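PDB 3U07: DUF1254 domain-containing protein, which is of unknown function but joins DUF1254 and DUF1214 family regions and carries a signal peptide, so it is probably exported from the cytoplasm. Local coordinates for residues T113-M116 with T120-A123; N230-W235 with G285-L290. The protein carries 2 engineered substitutions. One frame throughout, in Å; residues are numbered along the deposited sequence.

Interaction 1 of 2, residues T113-M116 with T120-A123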
# COMPACT_ATOMS: atom_id res chain seq x y z
N THR A 113 -6.39 2.88 -4.79
CA THR A 113 -7.41 1.89 -4.45
C THR A 113 -6.95 0.50 -4.84
O THR A 113 -6.24 0.32 -5.83
CB THR A 113 -8.76 2.18 -5.16
OG1 THR A 113 -8.55 2.25 -6.58
CG2 THR A 113 -9.38 3.49 -4.67
N MSE A 114 -7.34 -0.49 -4.04
CA MSE A 114 -6.98 -1.88 -4.29
C MSE A 114 -8.19 -2.76 -4.04
O MSE A 114 -9.02 -2.45 -3.19
CB MSE A 114 -5.83 -2.30 -3.38
CG MSE A 114 -4.53 -1.54 -3.65
SE MSE A 114 -3.06 -2.11 -2.51
CE MSE A 114 -3.64 -1.14 -0.95
N ASP A 115 -8.29 -3.85 -4.79
CA ASP A 115 -9.42 -4.75 -4.60
C ASP A 115 -9.08 -5.85 -3.60
O ASP A 115 -7.94 -5.94 -3.12
CB ASP A 115 -9.89 -5.35 -5.93
CG ASP A 115 -8.83 -6.19 -6.63
OD1 ASP A 115 -8.03 -6.87 -5.95
OD2 ASP A 115 -8.82 -6.18 -7.89
N MSE A 116 -10.08 -6.67 -3.29
CA MSE A 116 -9.93 -7.75 -2.33
C MSE A 116 -9.04 -8.91 -2.78
O MSE A 116 -8.89 -9.90 -2.06
CB MSE A 116 -11.32 -8.27 -1.95
CG MSE A 116 -12.18 -7.22 -1.26
SE MSE A 116 -11.39 -6.61 0.41
CE MSE A 116 -11.85 -8.18 1.43
N THR A 120 -3.82 -3.47 -7.14
CA THR A 120 -4.08 -2.04 -7.19
C THR A 120 -4.94 -1.85 -8.45
O THR A 120 -4.60 -2.38 -9.51
CB THR A 120 -2.76 -1.24 -7.32
OG1 THR A 120 -2.13 -1.14 -6.03
CG2 THR A 120 -3.03 0.16 -7.86
N ASN A 121 -6.07 -1.16 -8.34
CA ASN A 121 -6.91 -0.95 -9.51
C ASN A 121 -7.05 0.52 -9.88
O ASN A 121 -7.73 0.87 -10.84
CB ASN A 121 -8.30 -1.60 -9.34
CG ASN A 121 -9.01 -1.21 -8.05
OD1 ASN A 121 -8.68 -0.21 -7.40
ND2 ASN A 121 -10.01 -2.00 -7.68
N ALA A 122 -6.39 1.38 -9.12
CA ALA A 122 -6.40 2.80 -9.42
C ALA A 122 -5.31 3.52 -8.64
O ALA A 122 -5.08 3.24 -7.45
CB ALA A 122 -7.75 3.42 -9.11
N ALA A 123 -4.62 4.43 -9.31
CA ALA A 123 -3.57 5.22 -8.69
C ALA A 123 -3.56 6.57 -9.40
O ALA A 123 -2.73 6.80 -10.29
CB ALA A 123 -2.22 4.53 -8.85
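Thr113 faces both Asn121 and Ala122 across a tight antiparallel hairpin, a classic beta bulge in strand 120-125. Thr113 N bonds almost straight to Ala122 O (3.0 Å, 169°). Returning the favour, Thr113 O is shared: Asn121 N holds it at 2.9 Å, whereas the bond from Ala122 N is weak at 3.5 Å. One residue is thus taken up, and Met114 pairs with Thr120 instead of Asn121.

Thr113, Met114, Thr120 and Ala122 are buried on the two faces of the sheet. Thr113 OG1, placed by chi1 (55°) between its own backbone N and carbonyl carbon, stands on the same face as the Ala122 methyl, where both residues also touch Phe138 of strand 134-140. On the other face, selenomethionine Met114 lays CG against Thr120 OG1 at 3.4 Å; its chain then leads off toward Trp307, while that hydroxyl is hydrogen-bonded to His112. The solvent side is at Asn121, which is partly exposed and borders Asp115 CB and Val157. Asp115 OD1 accepts from Gly117 N and Tyr119 N in the turn that follows.

The chemistry implies that backbone bonds set the register at Thr113, and the bulge is consistent with Asn121 being partly exposed while Thr120 and Ala122 stay buried.

Interaction 2 of 2, residues N230-W235 with G285-L290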
# COMPACT_ATOMS: atom_id res chain seq x y z
N ASN A 230 -14.72 -14.44 -12.37
CA ASN A 230 -14.41 -14.25 -13.77
C ASN A 230 -12.98 -13.70 -13.97
O ASN A 230 -12.26 -14.16 -14.85
CB ASN A 230 -15.44 -13.31 -14.30
CG ASN A 230 -16.80 -13.96 -14.40
OD1 ASN A 230 -16.90 -15.18 -14.58
ND2 ASN A 230 -17.86 -13.15 -14.35
N ALA A 231 -12.57 -12.71 -13.18
CA ALA A 231 -11.23 -12.21 -13.39
C ALA A 231 -10.13 -13.25 -13.04
O ALA A 231 -9.01 -13.19 -13.55
CB ALA A 231 -11.03 -10.96 -12.61
N ASP A 232 -10.45 -14.20 -12.15
CA ASP A 232 -9.47 -15.21 -11.72
C ASP A 232 -9.73 -16.58 -12.31
O ASP A 232 -9.19 -17.58 -11.82
CB ASP A 232 -9.47 -15.36 -10.20
CG ASP A 232 -8.87 -14.18 -9.48
OD1 ASP A 232 -8.26 -13.31 -10.15
OD2 ASP A 232 -8.99 -14.13 -8.24
N LYS A 233 -10.54 -16.65 -13.36
CA LYS A 233 -10.88 -17.92 -13.97
C LYS A 233 -9.70 -18.84 -14.24
O LYS A 233 -9.77 -20.04 -13.96
CB LYS A 233 -11.65 -17.68 -15.28
CG LYS A 233 -12.09 -18.97 -15.95
CD LYS A 233 -12.97 -18.71 -17.17
CE LYS A 233 -13.19 -19.99 -17.96
NZ LYS A 233 -13.74 -21.08 -17.11
N GLN A 234 -8.61 -18.29 -14.76
CA GLN A 234 -7.44 -19.11 -15.05
C GLN A 234 -6.97 -19.84 -13.79
O GLN A 234 -6.54 -20.99 -13.85
CB GLN A 234 -6.30 -18.26 -15.63
CG GLN A 234 -5.77 -17.19 -14.69
CD GLN A 234 -6.61 -15.93 -14.68
OE1 GLN A 234 -7.79 -15.95 -15.06
NE2 GLN A 234 -6.02 -14.83 -14.25
N TRP A 235 -7.06 -19.17 -12.64
CA TRP A 235 -6.64 -19.78 -11.38
C TRP A 235 -7.72 -20.69 -10.81
O TRP A 235 -7.43 -21.80 -10.37
CB TRP A 235 -6.29 -18.70 -10.36
CG TRP A 235 -5.25 -17.74 -10.83
CD1 TRP A 235 -5.40 -16.40 -11.06
CD2 TRP A 235 -3.88 -18.04 -11.12
NE1 TRP A 235 -4.21 -15.84 -11.46
CE2 TRP A 235 -3.26 -16.83 -11.51
CE3 TRP A 235 -3.11 -19.21 -11.08
CZ2 TRP A 235 -1.90 -16.75 -11.86
CZ3 TRP A 235 -1.76 -19.13 -11.43
CH2 TRP A 235 -1.17 -17.91 -11.81
N GLY A 285 1.28 -4.69 -7.75
CA GLY A 285 0.90 -4.21 -9.06
C GLY A 285 -0.60 -4.28 -9.34
O GLY A 285 -1.42 -4.36 -8.42
N THR A 286 -0.94 -4.27 -10.62
CA THR A 286 -2.32 -4.30 -11.06
C THR A 286 -2.62 -5.64 -11.72
O THR A 286 -1.71 -6.45 -11.92
CB THR A 286 -2.56 -3.22 -12.13
OG1 THR A 286 -1.87 -3.59 -13.33
CG2 THR A 286 -2.04 -1.86 -11.65
N ARG A 287 -3.88 -5.88 -12.04
CA ARG A 287 -4.21 -7.14 -12.72
C ARG A 287 -3.58 -7.11 -14.13
O ARG A 287 -3.30 -8.18 -14.69
CB ARG A 287 -5.73 -7.30 -12.85
CG ARG A 287 -6.39 -7.61 -11.52
CD ARG A 287 -7.88 -7.88 -11.60
NE ARG A 287 -8.45 -8.13 -10.27
CZ ARG A 287 -8.41 -9.30 -9.63
NH1 ARG A 287 -7.85 -10.36 -10.19
NH2 ARG A 287 -8.95 -9.39 -8.43
N ASP A 288 -3.33 -5.95 -14.69
CA ASP A 288 -2.74 -6.04 -16.01
C ASP A 288 -1.29 -6.51 -15.98
O ASP A 288 -0.80 -7.08 -16.95
CB ASP A 288 -2.84 -4.71 -16.69
CG ASP A 288 -4.07 -4.61 -17.55
OD1 ASP A 288 -4.28 -5.52 -18.38
OD2 ASP A 288 -4.82 -3.61 -17.43
N THR A 289 -0.60 -6.26 -14.87
CA THR A 289 0.81 -6.65 -14.78
C THR A 289 1.04 -7.88 -13.93
O THR A 289 2.05 -8.54 -14.07
CB THR A 289 1.69 -5.50 -14.23
OG1 THR A 289 1.21 -5.11 -12.93
CG2 THR A 289 1.67 -4.30 -15.16
N LEU A 290 0.11 -8.20 -13.04
CA LEU A 290 0.32 -9.37 -12.20
C LEU A 290 -0.80 -10.40 -12.25
O LEU A 290 -0.70 -11.47 -11.64
CB LEU A 290 0.58 -8.94 -10.75
CG LEU A 290 1.88 -8.16 -10.53
CD1 LEU A 290 1.89 -7.58 -9.12
CD2 LEU A 290 3.08 -9.08 -10.74
O HOH W 1 -6.95 -10.71 -12.89
O HOH W 2 -8.06 -12.07 -6.98
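Ala231 and Arg287 have the nearest CA atoms, 8.7 Å apart, so the end of helix 228-231 and the short helix 287-290 are joined by side chains and water. Helix 287-290 opens with a capping box: Thr286 N donates to Thr289 OG1 at 3.3 Å, and Thr286 OG1 accepts a weak bond back from Thr289 N. Arg287 follows in the first turn, its CB pointing toward the other segment.

Arg287 crosses the gap with its chain extended from CG to NE and meets Asp232 at about a right angle. Their salt bridge is single-ended: NH1 reaches OD1 at 3.0 Å from the syn side, 23° out of the carboxylate plane, through a bent N-H (136°). The two flat groups stand 48° apart, well away from the coplanar two-pronged pairing that arginine and aspartate can adopt. Ala231 CB lies over one face of the guanidinium, toward its rim.

Two waters complete the bridge. In the guanidinium plane, one accepts from Arg287 NH1 at 2.9 Å and donates to Ala231 O, a carbonyl at the C-terminal end of its helix whose partial negative charge would probably favour the arginine. Outside the segments, Tyr36 OH is hydrogen-bonded to Asp232 OD2, and Asp115 is a second carboxylate partner of Arg287, at NE. Buried Asp232, the junction between helices 228-231 and 233-239, is therefore gripped through both carboxylate oxygens, and each guanidinium nitrogen has a partner. In the second of those helices, Trp235 NE1 is hydrogen-bonded to Gly291 O. The other water spans the remaining oxygen and nitrogen, donating to Asp232 OD2 at 2.6 Å and accepting from Arg287 NH2 at 3.2 Å.

How the interactions relate
Interaction 1 is a buried hairpin pairing of neighbouring strands, held by the backbone and padded by side chains; interaction 2, farther from the centre of the chain and only partly buried, spans a wider gap between helical segments by charge and water. The centres of interaction 1 and interaction 2 lie about 12 Å apart, and the two touch directly. Asp115 OD2 forms a salt bridge with Arg287 NE, so this arginine lies between an aspartate of the hairpin and Asp232 at the junction of helices 228-231 and 233-239. Nearby, Thr120 N and Gly285 O, 2.9 Å apart, probably share a hydrogen bond, giving residues 285-290 a second link to the sheet.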